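Local atomic coordinates of serine acetyltransferase (Bacteroides vulgatus ATCC 8482, PDB entry 3F1X), a protein that probably transfers an acetyl group to L-serine, as serine acetyltransferases of the left-handed beta-helix family do in cysteine biosynthesis. Residues 219-224 / 254-259. Sequence-based numbering, arbitrary orientation.
Sequences IGNNVK and LEDDVI
Asp256 reaches across to the corner of residues 219-224 and takes a backbone N-H on its carboxylate. Asp256 CB lies 3.5 Å from Asn221 O. CG sits beside its own backbone N (chi1 -58°); this brings the carboxylate up against residues 219-224, though CB does not point at them. At the tip, Asp256 OD1 accepts from Asn221 N at 2.7 Å. The bond is nearly straight, but the N-H comes from above the carboxylate plane. Asp256 OD1 lies close to Gly220 CA, and a CB there would clash with it. Asp256 OD2 runs alongside the Asn221 amide without bonding to it; Asn221 OD1 is held instead by His201 N, one coil earlier. With an alanine in place of Asp256, Asn221 N would probably lose its acceptor and a gap would open beside Gly220.

Backbone bonds join the rest of the two corners. Gly220 N donates to Leu254 O at 2.7 Å. Asp257 N donates to Asn221 O, and Lys224 N to Val258 O at 3.0 Å. A water bridges Asn222 O and Val258 O. Outside the corner, the Asn222 and Asp257 side chains run together in the same direction, with Asp257 OD2 3.2 Å from Asn222 CB. Inside it, Val223 CG1 meets Leu254 CD2 at 3.9 Å, and the two side chains are roughly perpendicular. Val223 CG2 abuts Glu255 O, a buried carbonyl with no hydrogen-bond partner in the model. Leu254 and Val258 continue this apolar packing onto Ile272 of the next coil.

Asn222 and Asp257 both take the left-handed backbone conformation (phi 57° and 56°), which bends the chain at the corner, and parallel bridges Ile219-Leu254 and Lys224-Ile259 flank it. Such stacked corners between short parallel strands are characteristic of the left-handed beta-helix of serine acetyltransferases.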
ATOM      1  N   ILE A 219      36.222 -20.119   7.063  1.00 18.19           N
ATOM      2  CA  ILE A 219      35.561 -21.410   7.038  1.00 17.49           C
ATOM      3  C   ILE A 219      35.839 -22.129   5.726  1.00 18.71           C
ATOM      4  O   ILE A 219      35.625 -21.568   4.647  1.00 17.81           O
ATOM      5  CB  ILE A 219      34.049 -21.255   7.207  1.00 14.84           C
ATOM      6  CG1 ILE A 219      33.746 -20.560   8.533  1.00 16.17           C
ATOM      7  CG2 ILE A 219      33.392 -22.606   7.182  1.00 14.25           C
ATOM      8  CD1 ILE A 219      32.270 -20.300   8.746  1.00 15.07           C
ATOM      9  N   GLY A 220      36.314 -23.368   5.835  1.00 16.59           N
ATOM     10  CA  GLY A 220      36.638 -24.167   4.665  1.00 18.55           C
ATOM     11  C   GLY A 220      35.448 -24.675   3.873  1.00 18.28           C
ATOM     12  O   GLY A 220      34.345 -24.137   3.962  1.00 16.58           O
ATOM     13  N   ASN A 221      35.669 -25.725   3.091  1.00 17.45           N
ATOM     14  CA  ASN A 221      34.605 -26.277   2.273  1.00 18.25           C
ATOM     15  C   ASN A 221      33.873 -27.408   2.973  1.00 18.54           C
ATOM     16  O   ASN A 221      34.443 -28.101   3.820  1.00 19.07           O
ATOM     17  CB  ASN A 221      35.166 -26.788   0.943  1.00 21.41           C
ATOM     18  CG  ASN A 221      35.956 -25.730   0.199  1.00 24.29           C
ATOM     19  OD1 ASN A 221      35.512 -24.593   0.044  1.00 24.21           O
ATOM     20  ND2 ASN A 221      37.135 -26.106  -0.274  1.00 26.93           N
ATOM     21  N   ASN A 222      32.605 -27.584   2.611  1.00 19.36           N
ATOM     22  CA  ASN A 222      31.780 -28.641   3.171  1.00 21.68           C
ATOM     23  C   ASN A 222      31.695 -28.555   4.690  1.00 19.85           C
ATOM     24  O   ASN A 222      31.791 -29.565   5.378  1.00 17.05           O
ATOM     25  CB  ASN A 222      32.348 -30.009   2.769  1.00 25.15           C
ATOM     26  CG  ASN A 222      32.419 -30.197   1.261  1.00 29.06           C
ATOM     27  OD1 ASN A 222      31.397 -30.262   0.578  1.00 30.72           O
ATOM     28  ND2 ASN A 222      33.637 -30.274   0.732  1.00 34.13           N
ATOM     29  N   VAL A 223      31.525 -27.348   5.213  1.00 19.72           N
ATOM     30  CA  VAL A 223      31.419 -27.173   6.657  1.00 17.30           C
ATOM     31  C   VAL A 223      29.958 -27.005   7.040  1.00 18.31           C
ATOM     32  O   VAL A 223      29.186 -26.392   6.305  1.00 17.88           O
ATOM     33  CB  VAL A 223      32.221 -25.938   7.139  1.00 19.15           C
ATOM     34  CG1 VAL A 223      32.050 -25.747   8.649  1.00 14.06           C
ATOM     35  CG2 VAL A 223      33.696 -26.112   6.799  1.00 17.92           C
ATOM     36  N   LYS A 224      29.579 -27.566   8.188  1.00 18.71           N
ATOM     37  CA  LYS A 224      28.202 -27.481   8.664  1.00 17.03           C
ATOM     38  C   LYS A 224      28.166 -26.973  10.097  1.00 16.92           C
ATOM     39  O   LYS A 224      28.891 -27.464  10.955  1.00 16.69           O
ATOM     40  CB  LYS A 224      27.518 -28.856   8.603  1.00 19.77           C
ATOM     41  CG  LYS A 224      26.109 -28.856   9.199  1.00 22.93           C
ATOM     42  CD  LYS A 224      25.465 -30.242   9.220  1.00 26.83           C
ATOM     43  CE  LYS A 224      25.117 -30.736   7.829  1.00 29.59           C
ATOM     44  NZ  LYS A 224      24.252 -31.958   7.894  1.00 31.35           N
ATOM     45  N   LEU A 254      38.115 -22.886  10.528  1.00 20.57           N
ATOM     46  CA  LEU A 254      37.553 -24.227  10.450  1.00 19.41           C
ATOM     47  C   LEU A 254      37.973 -24.797   9.112  1.00 19.47           C
ATOM     48  O   LEU A 254      37.675 -24.215   8.068  1.00 17.78           O
ATOM     49  CB  LEU A 254      36.019 -24.196  10.536  1.00 20.50           C
ATOM     50  CG  LEU A 254      35.368 -24.200  11.922  1.00 21.12           C
ATOM     51  CD1 LEU A 254      35.818 -22.981  12.698  1.00 22.19           C
ATOM     52  CD2 LEU A 254      33.838 -24.229  11.773  1.00 19.34           C
ATOM     53  N   GLU A 255      38.670 -25.929   9.136  1.00 20.27           N
ATOM     54  CA  GLU A 255      39.109 -26.566   7.900  1.00 20.23           C
ATOM     55  C   GLU A 255      37.934 -27.326   7.277  1.00 21.96           C
ATOM     56  O   GLU A 255      36.828 -27.335   7.831  1.00 20.06           O
ATOM     57  CB  GLU A 255      40.282 -27.515   8.174  1.00 21.89           C
ATOM     58  CG  GLU A 255      41.443 -26.848   8.905  1.00 22.62           C
ATOM     59  CD  GLU A 255      42.723 -27.677   8.910  1.00 26.57           C
ATOM     60  OE1 GLU A 255      42.647 -28.920   9.010  1.00 30.13           O
ATOM     61  OE2 GLU A 255      43.816 -27.079   8.832  1.00 28.59           O
ATOM     62  N   ASP A 256      38.170 -27.955   6.129  1.00 20.60           N
ATOM     63  CA  ASP A 256      37.120 -28.695   5.428  1.00 21.62           C
ATOM     64  C   ASP A 256      36.458 -29.813   6.230  1.00 22.54           C
ATOM     65  O   ASP A 256      37.043 -30.364   7.164  1.00 21.22           O
ATOM     66  CB  ASP A 256      37.662 -29.312   4.128  1.00 21.92           C
ATOM     67  CG  ASP A 256      38.242 -28.275   3.170  1.00 25.27           C
ATOM     68  OD1 ASP A 256      37.962 -27.069   3.328  1.00 21.57           O
ATOM     69  OD2 ASP A 256      38.978 -28.675   2.241  1.00 25.46           O
ATOM     70  N   ASP A 257      35.225 -30.130   5.839  1.00 22.87           N
ATOM     71  CA  ASP A 257      34.440 -31.217   6.428  1.00 24.10           C
ATOM     72  C   ASP A 257      34.221 -31.147   7.938  1.00 22.31           C
ATOM     73  O   ASP A 257      34.052 -32.173   8.590  1.00 24.15           O
ATOM     74  CB  ASP A 257      35.099 -32.557   6.071  1.00 25.53           C
ATOM     75  CG  ASP A 257      35.175 -32.797   4.565  1.00 30.80           C
ATOM     76  OD1 ASP A 257      35.930 -33.701   4.145  1.00 33.61           O
ATOM     77  OD2 ASP A 257      34.481 -32.096   3.799  1.00 29.94           O
ATOM     78  N   VAL A 258      34.224 -29.945   8.495  1.00 19.07           N
ATOM     79  CA  VAL A 258      34.020 -29.791   9.924  1.00 16.61           C
ATOM     80  C   VAL A 258      32.536 -29.641  10.263  1.00 17.73           C
ATOM     81  O   VAL A 258      31.763 -29.101   9.473  1.00 18.17           O
ATOM     82  CB  VAL A 258      34.797 -28.563  10.451  1.00 16.48           C
ATOM     83  CG1 VAL A 258      34.333 -28.183  11.842  1.00 15.50           C
ATOM     84  CG2 VAL A 258      36.291 -28.871  10.463  1.00 18.49           C
ATOM     85  N   ILE A 259      32.147 -30.145  11.429  1.00 16.59           N
ATOM     86  CA  ILE A 259      30.772 -30.032  11.894  1.00 18.40           C
ATOM     87  C   ILE A 259      30.822 -29.506  13.324  1.00 17.41           C
ATOM     88  O   ILE A 259      31.592 -30.005  14.142  1.00 18.58           O
ATOM     89  CB  ILE A 259      30.043 -31.400  11.918  1.00 17.72           C
ATOM     90  CG1 ILE A 259      30.005 -32.017  10.521  1.00 17.28           C
ATOM     91  CG2 ILE A 259      28.619 -31.215  12.431  1.00 18.70           C
ATOM     92  CD1 ILE A 259      29.354 -33.395  10.493  1.00 20.34           C
TER
HETATM   93  O   HOH W   1      30.585 -30.900   7.464  1.00 27.82           O